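Local coordinates for protein putative NADPH-dependent oxidoreductase (Desulfitobacterium hafniense DCB-2, PDB 3DB2) that probably works as an NADPH-dependent oxidoreductase of the GFO/IDH/MocA type, pairing a Rossmann-fold nucleotide-binding domain with a sheet-based C-terminal domain, at residues C[168-171]-C[172-175]; C[337-340]-C[341-345]. One frame throughout, in Å; residues are numbered along the deposited sequence.

Contact 1: residues C[168-171]-C[172-175]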
ATOM      1  N   ARG C 168     -21.039  -7.621 -12.805  1.00 38.38           N
ATOM      2  CA  ARG C 168     -19.723  -7.291 -12.225  1.00 34.76           C
ATOM      3  C   ARG C 168     -19.284  -8.430 -11.322  1.00 32.47           C
ATOM      4  O   ARG C 168     -18.135  -8.566 -10.918  1.00 30.39           O
ATOM      5  CB  ARG C 168     -19.855  -5.982 -11.468  1.00 32.87           C
ATOM      6  CG  ARG C 168     -20.001  -4.747 -12.320  1.00 37.26           C
ATOM      7  CD  ARG C 168     -19.909  -3.486 -11.464  1.00 40.10           C
ATOM      8  NE  ARG C 168     -20.252  -2.303 -12.248  1.00 44.36           N
ATOM      9  CZ  ARG C 168     -21.471  -1.876 -12.535  1.00 46.65           C
ATOM     10  NH1 ARG C 168     -22.519  -2.563 -12.090  1.00 52.21           N
ATOM     11  NH2 ARG C 168     -21.636  -0.777 -13.266  1.00 52.93           N
ATOM     12  N   GLY C 169     -20.236  -9.302 -10.981  1.00 31.45           N
ATOM     13  CA  GLY C 169     -20.005 -10.470 -10.153  1.00 27.94           C
ATOM     14  C   GLY C 169     -19.577 -11.703 -10.913  1.00 26.96           C
ATOM     15  O   GLY C 169     -19.370 -12.778 -10.348  1.00 29.37           O
ATOM     16  N   GLU C 170     -19.413 -11.609 -12.237  1.00 26.84           N
ATOM     17  CA  GLU C 170     -19.020 -12.748 -13.041  0.50 25.86           C
ATOM     18  C   GLU C 170     -17.565 -12.573 -13.461  1.00 23.28           C
ATOM     19  O   GLU C 170     -17.202 -11.613 -14.135  1.00 26.50           O
ATOM     20  CB  GLU C 170     -19.854 -12.954 -14.310  0.50 28.47           C
ATOM     21  CG  GLU C 170     -19.044 -13.651 -15.399  0.50 30.27           C
ATOM     22  CD  GLU C 170     -18.902 -15.151 -15.244  0.50 31.57           C
ATOM     23  OE1 GLU C 170     -19.803 -15.801 -14.671  0.50 33.42           O
ATOM     24  OE2 GLU C 170     -17.877 -15.707 -15.712  0.50 24.13           O
ATOM     25  N   PRO C 171     -16.703 -13.490 -13.059  1.00 24.46           N
ATOM     26  CA  PRO C 171     -15.281 -13.369 -13.429  1.00 26.10           C
ATOM     27  C   PRO C 171     -14.985 -13.140 -14.899  1.00 27.43           C
ATOM     28  O   PRO C 171     -14.153 -12.311 -15.287  1.00 29.27           O
ATOM     29  CB  PRO C 171     -14.735 -14.751 -13.020  1.00 29.61           C
ATOM     30  CG  PRO C 171     -15.600 -15.136 -11.858  1.00 29.79           C
ATOM     31  CD  PRO C 171     -16.980 -14.674 -12.222  1.00 27.24           C
ATOM     32  N   ALA C 172     -15.636 -13.860 -15.805  1.00 23.89           N
ATOM     33  CA  ALA C 172     -15.334 -13.695 -17.224  1.00 28.82           C
ATOM     34  C   ALA C 172     -15.530 -12.267 -17.711  1.00 26.64           C
ATOM     35  O   ALA C 172     -14.850 -11.753 -18.602  1.00 33.08           O
ATOM     36  CB  ALA C 172     -16.215 -14.613 -18.073  1.00 38.00           C
ATOM     37  N   THR C 173     -16.484 -11.532 -17.131  1.00 25.90           N
ATOM     38  CA  THR C 173     -16.756 -10.178 -17.609  0.50 27.63           C
ATOM     39  C   THR C 173     -15.970  -9.121 -16.846  1.00 27.70           C
ATOM     40  O   THR C 173     -15.696  -8.017 -17.328  1.00 25.37           O
ATOM     41  CB  THR C 173     -18.288 -10.025 -17.491  0.50 27.93           C
ATOM     42  OG1 THR C 173     -18.724 -10.241 -16.149  0.50 29.17           O
ATOM     43  CG2 THR C 173     -18.944 -11.135 -18.309  0.50 18.41           C
ATOM     44  N   ALA C 174     -15.625  -9.445 -15.595  1.00 24.00           N
ATOM     45  CA  ALA C 174     -14.884  -8.520 -14.748  1.00 19.19           C
ATOM     46  C   ALA C 174     -13.768  -9.264 -14.023  1.00 18.35           C
ATOM     47  O   ALA C 174     -13.799  -9.572 -12.839  1.00 20.61           O
ATOM     48  CB  ALA C 174     -15.851  -7.833 -13.795  1.00 19.09           C
ATOM     49  N   PRO C 175     -12.719  -9.621 -14.737  1.00 22.21           N
ATOM     50  CA  PRO C 175     -11.622 -10.352 -14.102  1.00 22.66           C
ATOM     51  C   PRO C 175     -11.007  -9.577 -12.929  1.00 20.11           C
ATOM     52  O   PRO C 175     -10.667  -8.401 -12.981  1.00 20.98           O
ATOM     53  CB  PRO C 175     -10.636 -10.534 -15.250  1.00 22.99           C
ATOM     54  CG  PRO C 175     -11.445 -10.396 -16.492  1.00 24.44           C
ATOM     55  CD  PRO C 175     -12.508  -9.379 -16.181  1.00 23.10           C
TER
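Glu-170 meets the turn that follows it twice, once through its carbonyl and once through its carboxylate. Its carbonyl oxygen accepts two amide protons: Ala-174 N lies 3.1 Å from Glu-170 O and closes an alpha-turn, whereas Thr-173 N, bonding to the same atom, closes a beta-turn nested within it. Together they make a single helix-like loop of chain from Glu-170 to Ala-174. The carboxylate folds back onto the start of this turn, and Glu-170 OE2 takes the amide proton of Ala-172 N at 2.9 Å in a fairly straight bond. It is met on its anti side, 24° out of the carboxylate plane. A bend at chi2 (79°) returns the acid to its own backbone. Glu-170 and Thr-173 each have two conformers, so what their side chains do holds for one copy alone.

In that copy the Thr-173 side chain crosses the Glu-170 side chain at about a right angle. With OG1 tucked between the backbone N and the carbonyl carbon (chi1 58°), the Thr-173 hydroxyl turns back over the loop to within 2.9 Å of Glu-170 O, but its main partner is the carbonyl of Trp-167, so its proton is not settled on Glu-170. Ala-174 leaves helical phi/psi, and Pro-175 has no N-H to offer Pro-171 O; instead its ring atom CD rests 3.5 Å from Pro-171 O.

Outside the turn, Asn-213 ND2 bonds to the carbonyls of both Arg-168 and Ala-174, linking the residue two before the turn to its last residue. The whole lies in the surface loop between helices 158-161 and 178-181, and Pro-175 O reaches Thr-180 OG1 on the second.

Contact 2: residues C[337-340]-C[341-345]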
ATOM      1  N   ALA C 337      -2.389 -11.156 -12.702  1.00 15.54           N
ATOM      2  CA  ALA C 337      -2.864 -11.110 -11.318  1.00 16.92           C
ATOM      3  C   ALA C 337      -3.926 -12.153 -11.031  1.00 17.94           C
ATOM      4  O   ALA C 337      -3.907 -12.803  -9.988  1.00 18.46           O
ATOM      5  CB  ALA C 337      -3.393  -9.719 -10.979  1.00 21.50           C
ATOM      6  N   VAL C 338      -4.877 -12.349 -11.937  1.00 15.03           N
ATOM      7  CA  VAL C 338      -5.828 -13.466 -11.759  1.00 14.18           C
ATOM      8  C   VAL C 338      -5.150 -14.824 -11.816  1.00 14.26           C
ATOM      9  O   VAL C 338      -5.451 -15.729 -11.015  1.00 18.85           O
ATOM     10  CB  VAL C 338      -6.940 -13.322 -12.810  1.00 19.34           C
ATOM     11  CG1 VAL C 338      -7.942 -14.463 -12.749  1.00 31.60           C
ATOM     12  CG2 VAL C 338      -7.649 -11.987 -12.581  1.00 18.46           C
ATOM     13  N   LYS C 339      -4.189 -14.985 -12.724  1.00 14.76           N
ATOM     14  CA  LYS C 339      -3.436 -16.219 -12.866  1.00 13.34           C
ATOM     15  C   LYS C 339      -2.676 -16.462 -11.545  1.00 19.21           C
ATOM     16  O   LYS C 339      -2.588 -17.619 -11.123  1.00 18.71           O
ATOM     17  CB  LYS C 339      -2.422 -16.208 -13.991  1.00 18.06           C
ATOM     18  CG  LYS C 339      -1.816 -17.577 -14.244  1.00 20.67           C
ATOM     19  CD  LYS C 339      -0.870 -17.620 -15.432  1.00 23.16           C
ATOM     20  CE  LYS C 339      -1.578 -17.627 -16.772  1.00 32.27           C
ATOM     21  NZ  LYS C 339      -2.463 -18.807 -16.970  1.00 48.43           N
ATOM     22  N   SER C 340      -2.207 -15.356 -10.969  1.00 15.25           N
ATOM     23  CA  SER C 340      -1.385 -15.451  -9.747  1.00 17.37           C
ATOM     24  C   SER C 340      -2.219 -16.000  -8.599  1.00 18.81           C
ATOM     25  O   SER C 340      -1.760 -16.757  -7.735  1.00 18.52           O
ATOM     26  CB  SER C 340      -0.760 -14.091  -9.393  1.00 17.45           C
ATOM     27  OG  SER C 340      -0.160 -14.062  -8.122  1.00 16.54           O
ATOM     28  N   VAL C 341      -3.495 -15.622  -8.563  1.00 16.01           N
ATOM     29  CA  VAL C 341      -4.411 -16.079  -7.539  1.00 18.69           C
ATOM     30  C   VAL C 341      -4.738 -17.556  -7.734  1.00 19.67           C
ATOM     31  O   VAL C 341      -4.669 -18.285  -6.738  1.00 22.62           O
ATOM     32  CB  VAL C 341      -5.745 -15.308  -7.506  1.00 20.81           C
ATOM     33  CG1 VAL C 341      -6.776 -15.940  -6.581  1.00 31.73           C
ATOM     34  CG2 VAL C 341      -5.455 -13.919  -7.017  1.00 21.58           C
ATOM     35  N   HIS C 342      -5.085 -17.966  -8.946  1.00 19.76           N
ATOM     36  CA  HIS C 342      -5.359 -19.378  -9.179  1.00 20.01           C
ATOM     37  C   HIS C 342      -4.197 -20.311  -8.881  1.00 21.13           C
ATOM     38  O   HIS C 342      -4.409 -21.349  -8.271  1.00 22.00           O
ATOM     39  CB  HIS C 342      -5.782 -19.555 -10.654  1.00 21.25           C
ATOM     40  CG  HIS C 342      -7.128 -18.886 -10.802  1.00 34.85           C
ATOM     41  ND1 HIS C 342      -7.395 -17.937 -11.764  1.00 45.44           N
ATOM     42  CD2 HIS C 342      -8.267 -19.020 -10.087  1.00 44.10           C
ATOM     43  CE1 HIS C 342      -8.652 -17.534 -11.634  1.00 44.34           C
ATOM     44  NE2 HIS C 342      -9.212 -18.170 -10.627  1.00 42.34           N
ATOM     45  N   GLU C 343      -2.996 -19.922  -9.306  1.00 20.02           N
ATOM     46  CA  GLU C 343      -1.802 -20.738  -9.294  1.00 18.41           C
ATOM     47  C   GLU C 343      -0.929 -20.512  -8.066  1.00 19.39           C
ATOM     48  O   GLU C 343       0.081 -21.200  -7.919  1.00 20.99           O
ATOM     49  CB  GLU C 343      -1.067 -20.466 -10.607  1.00 17.86           C
ATOM     50  CG  GLU C 343      -1.911 -20.976 -11.785  1.00 23.47           C
ATOM     51  CD  GLU C 343      -1.127 -21.143 -13.059  1.00 27.46           C
ATOM     52  OE1 GLU C 343       0.088 -21.422 -13.059  1.00 30.27           O
ATOM     53  OE2 GLU C 343      -1.752 -20.988 -14.127  1.00 27.72           O
ATOM     54  N   LYS C 344      -1.331 -19.579  -7.215  1.00 17.01           N
ATOM     55  CA  LYS C 344      -0.693 -19.231  -5.971  1.00 17.52           C
ATOM     56  C   LYS C 344       0.806 -19.004  -6.154  1.00 17.07           C
ATOM     57  O   LYS C 344       1.694 -19.554  -5.503  1.00 17.71           O
ATOM     58  CB  LYS C 344      -0.975 -20.320  -4.933  1.00 19.95           C
ATOM     59  CG  LYS C 344      -2.465 -20.444  -4.584  1.00 25.61           C
ATOM     60  CD  LYS C 344      -2.638 -21.477  -3.469  1.00 30.38           C
ATOM     61  CE  LYS C 344      -4.111 -21.757  -3.177  1.00 37.96           C
ATOM     62  NZ  LYS C 344      -4.225 -22.822  -2.134  1.00 45.84           N
ATOM     63  N   ARG C 345       1.162 -18.101  -7.064  1.00 14.67           N
ATOM     64  CA  ARG C 345       2.533 -17.889  -7.464  1.00 13.41           C
ATOM     65  C   ARG C 345       2.675 -16.579  -8.196  1.00 13.98           C
ATOM     66  O   ARG C 345       1.679 -16.127  -8.771  1.00 14.15           O
ATOM     67  CB  ARG C 345       3.007 -19.025  -8.391  1.00 17.70           C
ATOM     68  CG  ARG C 345       2.339 -18.988  -9.783  1.00 24.00           C
ATOM     69  CD  ARG C 345       2.702 -20.156 -10.658  1.00 26.65           C
ATOM     70  NE  ARG C 345       2.260 -20.132 -12.031  1.00 21.37           N
ATOM     71  CZ  ARG C 345       2.736 -19.475 -13.074  1.00 25.89           C
ATOM     72  NH1 ARG C 345       3.777 -18.670 -12.938  1.00 23.00           N
ATOM     73  NH2 ARG C 345       2.176 -19.599 -14.289  1.00 27.73           N
TER
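Val-338 O receives His-342 N at 3.1 Å and Lys-339 O receives Glu-343 N, two alpha-helical bonds, after which Lys-344 turns to positive phi and Arg-345 N reaches back to Ser-340 O, in the carbonyl plane on a lone pair.

Ser-340 grips this returning chain a second time. Its OG, anti to the backbone N (chi1 170°), donates to Arg-345 O at 2.8 Å from above the carbonyl plane, and it also bonds to Asn-202 N on strand 197-205. Beside this, Glu-343 stands between two cations. Arg-345 NE gives Glu-343 OE1 a short bond of 2.7 Å, with the acceptor at the edge of the guanidinium and in its plane, while Lys-339 NZ forms only a long salt bridge, 3.7 Å from Glu-343 OE2. The Lys-339 chain runs alongside both partners, its CG 3.4 Å from Glu-343 OE2. Replacing this lysine with an alanine would probably cost Glu-343 OE2 its distant cationic partner and the methylenes lying along Glu-343 and the Arg-345 guanidinium. Arg-345 NH2 also forms a salt bridge with Glu-351. Val-338 and His-342 point the same way, Val-338 CG1 3.3 Å from His-342 CE1.

Such a 6→1 backbone bond past a left-handed residue, as in Schellman motifs, marks a helix C-terminus, here leading into strand 347-348.

In the fold
Both contacts show a chain closing on itself over a few residues, but in different settings. Contact 1 is a surface turn in a loop, whereas contact 2, partly buried, finishes the long helix 324-343 and faces strands 197-205 and 347-348 of the mixed sheet. Polar closure in contact 1 converges on one residue, with backbone carbonyl and carboxylate both accepting amides and no charged pair across it. In contact 2 the helical backbone is supplemented by a serine facing the sheet and by a salt-bridge network of lysine, glutamate and arginine. Their centres lie about 16 Å apart, yet Pro-175 C packs against Val-338 CG2, so the loop and the helix touch there.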